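Local coordinates for desmoplakin (Homo sapiens, PDB 3R6N), which probably links intermediate filaments to the desmosomal plaque, its plakin domain forming a rigid rod of spectrin repeats that serves cell adhesion, at residues H48-L58 / E75-F86. Sequence-based numbering, arbitrary orientation.
Sequences HNSIGDYRWQL and EEEYENLLKASF
Tyr78 reaches across from helix 68-117 as a knob among Ile51, Gly52, Arg55 and Leu58 of the antiparallel helix 34-64. Its CB already touches Leu58 CD2 at 3.6 Å, and the same methyl also meets CG, the leucine and tyrosine side chains running alongside in opposing senses. The extended first torsion (CG anti to the backbone N, chi1 180°) carries the ring across to the facing helix. Farther out the two sides of the ring part company: CE1 approaches the Ile51 carbonyl oxygen and, more loosely, the edge of Tyr54, whereas CE2 packs on Arg55 CD, 3.6 Å away. At the tip, Tyr78 OH donates to Ile51 O at 2.7 Å. The carbonyl accepts this bond where the helix is kinked, and keeps a weak bond from Tyr54 N.

Arg55 bends past the tyrosine to the acidic side chains beyond. Its NH2 forms salt bridges to Glu75 OE2 (3.0 Å) and Glu79 OE1 (3.1 Å), while NH1 donates to the syn lone pair of Glu79 OE2 in a bent bond, the oxygen lying 28° out of the guanidinium plane; Glu75 OE1 also pairs with Lys62. Two turns away, His48 ND1 and Ser85 OG share a hydrogen bond of 2.7 Å, and CE1 of the imidazole points at the centre of the Phe86 ring in a T-shaped stack, planes at 83°. Between these polar groups Ile51 CD1 packs on Leu81, Leu82 and Ser85 CB. Trp17 and Met18 of helix 5-24 close over Ile51, Tyr54 and Tyr78, giving the three-helix packing with knobs-into-holes contacts characteristic of a spectrin repeat.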
loop_
_atom_site.group_PDB
_atom_site.type_symbol
_atom_site.label_atom_id
_atom_site.label_comp_id
_atom_site.label_asym_id
_atom_site.label_seq_id
_atom_site.Cartn_x
_atom_site.Cartn_y
_atom_site.Cartn_z
ATOM N N HIS A 48 8.390 28.513 52.155
ATOM C CA HIS A 48 7.076 29.136 52.240
ATOM C C HIS A 48 6.504 29.027 53.647
ATOM O O HIS A 48 6.085 30.026 54.231
ATOM C CB HIS A 48 6.115 28.496 51.243
ATOM C CG HIS A 48 4.731 29.058 51.292
ATOM N ND1 HIS A 48 4.349 30.162 50.559
ATOM C CD2 HIS A 48 3.634 28.671 51.986
ATOM C CE1 HIS A 48 3.078 30.428 50.799
ATOM N NE2 HIS A 48 2.622 29.539 51.662
ATOM N N ASN A 49 6.480 27.812 54.185
ATOM C CA ASN A 49 5.997 27.595 55.545
ATOM C C ASN A 49 6.890 28.290 56.564
ATOM O O ASN A 49 6.530 28.430 57.732
ATOM C CB ASN A 49 5.899 26.099 55.853
ATOM C CG ASN A 49 4.765 25.421 55.106
ATOM O OD1 ASN A 49 3.719 26.024 54.864
ATOM N ND2 ASN A 49 4.968 24.162 54.736
ATOM N N SER A 50 8.058 28.730 56.108
ATOM C CA SER A 50 9.014 29.419 56.963
ATOM C C SER A 50 8.664 30.898 57.089
ATOM O O SER A 50 8.707 31.466 58.181
ATOM C CB SER A 50 10.430 29.257 56.410
ATOM O OG SER A 50 11.396 29.775 57.306
ATOM N N ILE A 51 8.317 31.521 55.968
ATOM C CA ILE A 51 7.961 32.932 55.973
ATOM C C ILE A 51 6.509 33.119 56.399
ATOM O O ILE A 51 6.117 34.192 56.856
ATOM C CB ILE A 51 8.177 33.591 54.595
ATOM C CG1 ILE A 51 6.980 33.336 53.684
ATOM C CG2 ILE A 51 9.475 33.109 53.960
ATOM C CD1 ILE A 51 7.027 34.143 52.411
ATOM N N GLY A 52 5.711 32.070 56.239
ATOM C CA GLY A 52 4.346 32.089 56.725
ATOM C C GLY A 52 4.354 32.150 58.239
ATOM O O GLY A 52 3.524 32.819 58.852
ATOM N N ASP A 53 5.310 31.450 58.841
ATOM C CA ASP A 53 5.466 31.448 60.288
ATOM C C ASP A 53 6.120 32.735 60.765
ATOM O O ASP A 53 6.016 33.102 61.936
ATOM C CB ASP A 53 6.296 30.248 60.739
ATOM C CG ASP A 53 5.502 28.959 60.736
ATOM O OD1 ASP A 53 4.719 28.742 59.786
ATOM O OD2 ASP A 53 5.655 28.166 61.690
ATOM N N TYR A 54 6.787 33.423 59.848
ATOM C CA TYR A 54 7.515 34.637 60.189
ATOM C C TYR A 54 6.588 35.822 60.439
ATOM O O TYR A 54 7.019 36.852 60.951
ATOM C CB TYR A 54 8.508 34.981 59.083
ATOM C CG TYR A 54 9.536 36.007 59.482
ATOM C CD1 TYR A 54 10.596 35.665 60.310
ATOM C CD2 TYR A 54 9.458 37.316 59.022
ATOM C CE1 TYR A 54 11.546 36.596 60.676
ATOM C CE2 TYR A 54 10.406 38.259 59.382
ATOM C CZ TYR A 54 11.449 37.892 60.209
ATOM O OH TYR A 54 12.400 38.819 60.574
ATOM N N ARG A 55 5.318 35.675 60.077
ATOM C CA ARG A 55 4.355 36.753 60.265
ATOM C C ARG A 55 4.245 37.134 61.734
ATOM O O ARG A 55 4.096 38.308 62.070
ATOM C CB ARG A 55 2.979 36.367 59.722
ATOM C CG ARG A 55 1.943 37.470 59.859
ATOM C CD ARG A 55 1.192 37.704 58.556
ATOM N NE ARG A 55 0.790 39.103 58.409
ATOM C CZ ARG A 55 0.155 39.595 57.349
ATOM N NH1 ARG A 55 -0.161 38.806 56.329
ATOM N NH2 ARG A 55 -0.165 40.882 57.310
ATOM N N TRP A 56 4.327 36.133 62.604
ATOM C CA TRP A 56 4.217 36.358 64.040
ATOM C C TRP A 56 5.515 36.894 64.632
ATOM O O TRP A 56 5.494 37.713 65.548
ATOM C CB TRP A 56 3.771 35.079 64.753
ATOM C CG TRP A 56 2.311 34.792 64.568
ATOM C CD1 TRP A 56 1.304 35.065 65.449
ATOM C CD2 TRP A 56 1.689 34.196 63.420
ATOM N NE1 TRP A 56 0.097 34.667 64.925
ATOM C CE2 TRP A 56 0.305 34.132 63.681
ATOM C CE3 TRP A 56 2.170 33.707 62.202
ATOM C CZ2 TRP A 56 -0.603 33.599 62.767
ATOM C CZ3 TRP A 56 1.266 33.179 61.295
ATOM C CH2 TRP A 56 -0.103 33.129 61.584
ATOM N N GLN A 57 6.643 36.432 64.106
ATOM C CA GLN A 57 7.931 36.973 64.510
ATOM C C GLN A 57 7.964 38.445 64.120
ATOM O O GLN A 57 8.572 39.272 64.801
ATOM C CB GLN A 57 9.068 36.213 63.825
ATOM C CG GLN A 57 10.283 35.945 64.709
ATOM C CD GLN A 57 11.032 37.209 65.092
ATOM O OE1 GLN A 57 10.583 37.978 65.944
ATOM N NE2 GLN A 57 12.185 37.426 64.468
ATOM N N LEU A 58 7.290 38.763 63.019
ATOM C CA LEU A 58 7.223 40.131 62.518
ATOM C C LEU A 58 6.249 40.974 63.327
ATOM O O LEU A 58 6.475 42.162 63.544
ATOM C CB LEU A 58 6.804 40.145 61.048
ATOM C CG LEU A 58 6.786 41.524 60.387
ATOM C CD1 LEU A 58 8.205 42.034 60.188
ATOM C CD2 LEU A 58 6.038 41.483 59.063
ATOM N N GLU A 75 6.174 46.089 56.772
ATOM C CA GLU A 75 4.923 45.456 56.384
ATOM C C GLU A 75 4.799 45.372 54.867
ATOM O O GLU A 75 4.237 44.419 54.333
ATOM C CB GLU A 75 3.732 46.214 56.973
ATOM C CG GLU A 75 2.417 45.456 56.887
ATOM C CD GLU A 75 2.448 44.147 57.660
ATOM O OE1 GLU A 75 3.330 43.992 58.533
ATOM O OE2 GLU A 75 1.593 43.272 57.395
ATOM N N GLU A 76 5.331 46.374 54.175
ATOM C CA GLU A 76 5.246 46.426 52.722
ATOM C C GLU A 76 6.169 45.392 52.095
ATOM O O GLU A 76 5.859 44.819 51.049
ATOM C CB GLU A 76 5.582 47.832 52.214
ATOM C CG GLU A 76 5.552 47.982 50.698
ATOM C CD GLU A 76 6.839 47.521 50.033
ATOM O OE1 GLU A 76 7.930 47.842 50.553
ATOM O OE2 GLU A 76 6.757 46.832 48.994
ATOM N N GLU A 77 7.307 45.159 52.740
ATOM C CA GLU A 77 8.258 44.164 52.269
ATOM C C GLU A 77 7.722 42.762 52.501
ATOM O O GLU A 77 7.818 41.899 51.634
ATOM C CB GLU A 77 9.599 44.320 52.980
ATOM C CG GLU A 77 10.668 43.373 52.480
ATOM C CD GLU A 77 11.053 43.642 51.035
ATOM O OE1 GLU A 77 11.199 44.830 50.667
ATOM O OE2 GLU A 77 11.204 42.666 50.264
ATOM N N TYR A 78 7.157 42.538 53.680
ATOM C CA TYR A 78 6.645 41.222 54.023
ATOM C C TYR A 78 5.469 40.824 53.136
ATOM O O TYR A 78 5.410 39.697 52.639
ATOM C CB TYR A 78 6.247 41.150 55.498
ATOM C CG TYR A 78 5.702 39.799 55.883
ATOM C CD1 TYR A 78 6.547 38.772 56.271
ATOM C CD2 TYR A 78 4.340 39.544 55.836
ATOM C CE1 TYR A 78 6.048 37.530 56.613
ATOM C CE2 TYR A 78 3.833 38.307 56.174
ATOM C CZ TYR A 78 4.688 37.303 56.563
ATOM O OH TYR A 78 4.176 36.068 56.899
ATOM N N GLU A 79 4.534 41.749 52.937
ATOM C CA GLU A 79 3.353 41.474 52.127
ATOM C C GLU A 79 3.751 41.214 50.680
ATOM O O GLU A 79 3.054 40.512 49.949
ATOM C CB GLU A 79 2.359 42.635 52.207
ATOM C CG GLU A 79 0.903 42.199 52.303
ATOM C CD GLU A 79 0.590 41.506 53.619
ATOM O OE1 GLU A 79 1.143 41.930 54.656
ATOM O OE2 GLU A 79 -0.201 40.538 53.616
ATOM N N ASN A 80 4.881 41.789 50.280
ATOM C CA ASN A 80 5.417 41.616 48.935
ATOM C C ASN A 80 6.070 40.245 48.775
ATOM O O ASN A 80 5.874 39.569 47.766
ATOM C CB ASN A 80 6.414 42.736 48.617
ATOM C CG ASN A 80 6.781 42.800 47.146
ATOM O OD1 ASN A 80 7.240 41.818 46.564
ATOM N ND2 ASN A 80 6.580 43.965 46.536
ATOM N N LEU A 81 6.837 39.840 49.786
ATOM C CA LEU A 81 7.471 38.525 49.820
ATOM C C LEU A 81 6.404 37.443 49.842
ATOM O O LEU A 81 6.423 36.517 49.038
ATOM C CB LEU A 81 8.339 38.389 51.074
ATOM C CG LEU A 81 9.525 37.420 51.090
ATOM C CD1 LEU A 81 9.886 37.076 52.525
ATOM C CD2 LEU A 81 9.232 36.157 50.306
ATOM N N LEU A 82 5.474 37.571 50.778
ATOM C CA LEU A 82 4.420 36.586 50.951
ATOM C C LEU A 82 3.650 36.344 49.658
ATOM O O LEU A 82 3.285 35.212 49.353
ATOM C CB LEU A 82 3.464 37.026 52.059
ATOM C CG LEU A 82 2.473 35.963 52.522
ATOM C CD1 LEU A 82 3.198 34.658 52.809
ATOM C CD2 LEU A 82 1.723 36.445 53.746
ATOM N N LYS A 83 3.409 37.412 48.904
ATOM C CA LYS A 83 2.680 37.318 47.643
ATOM C C LYS A 83 3.487 36.532 46.619
ATOM O O LYS A 83 2.960 35.653 45.934
ATOM C CB LYS A 83 2.368 38.714 47.102
ATOM C CG LYS A 83 1.609 38.734 45.784
ATOM C CD LYS A 83 1.228 40.159 45.402
ATOM C CE LYS A 83 0.506 40.223 44.062
ATOM N NZ LYS A 83 1.402 39.926 42.906
ATOM N N ALA A 84 4.772 36.860 46.521
ATOM C CA ALA A 84 5.672 36.190 45.595
ATOM C C ALA A 84 5.827 34.723 45.975
ATOM O O ALA A 84 5.913 33.854 45.112
ATOM C CB ALA A 84 7.025 36.886 45.585
ATOM N N SER A 85 5.864 34.456 47.276
ATOM C CA SER A 85 6.005 33.095 47.773
ATOM C C SER A 85 4.839 32.225 47.312
ATOM O O SER A 85 5.040 31.099 46.865
ATOM C CB SER A 85 6.106 33.086 49.299
ATOM O OG SER A 85 6.329 31.776 49.790
ATOM N N PHE A 86 3.623 32.751 47.418
ATOM C CA PHE A 86 2.448 32.027 46.948
ATOM C C PHE A 86 2.525 31.759 45.450
ATOM O O PHE A 86 2.313 30.633 45.000
ATOM C CB PHE A 86 1.165 32.790 47.275
ATOM C CG PHE A 86 0.628 32.513 48.650
ATOM C CD1 PHE A 86 0.850 33.404 49.689
ATOM C CD2 PHE A 86 -0.104 31.363 48.905
ATOM C CE1 PHE A 86 0.355 33.151 50.954
ATOM C CE2 PHE A 86 -0.603 31.106 50.173
ATOM C CZ PHE A 86 -0.370 32.002 51.197
#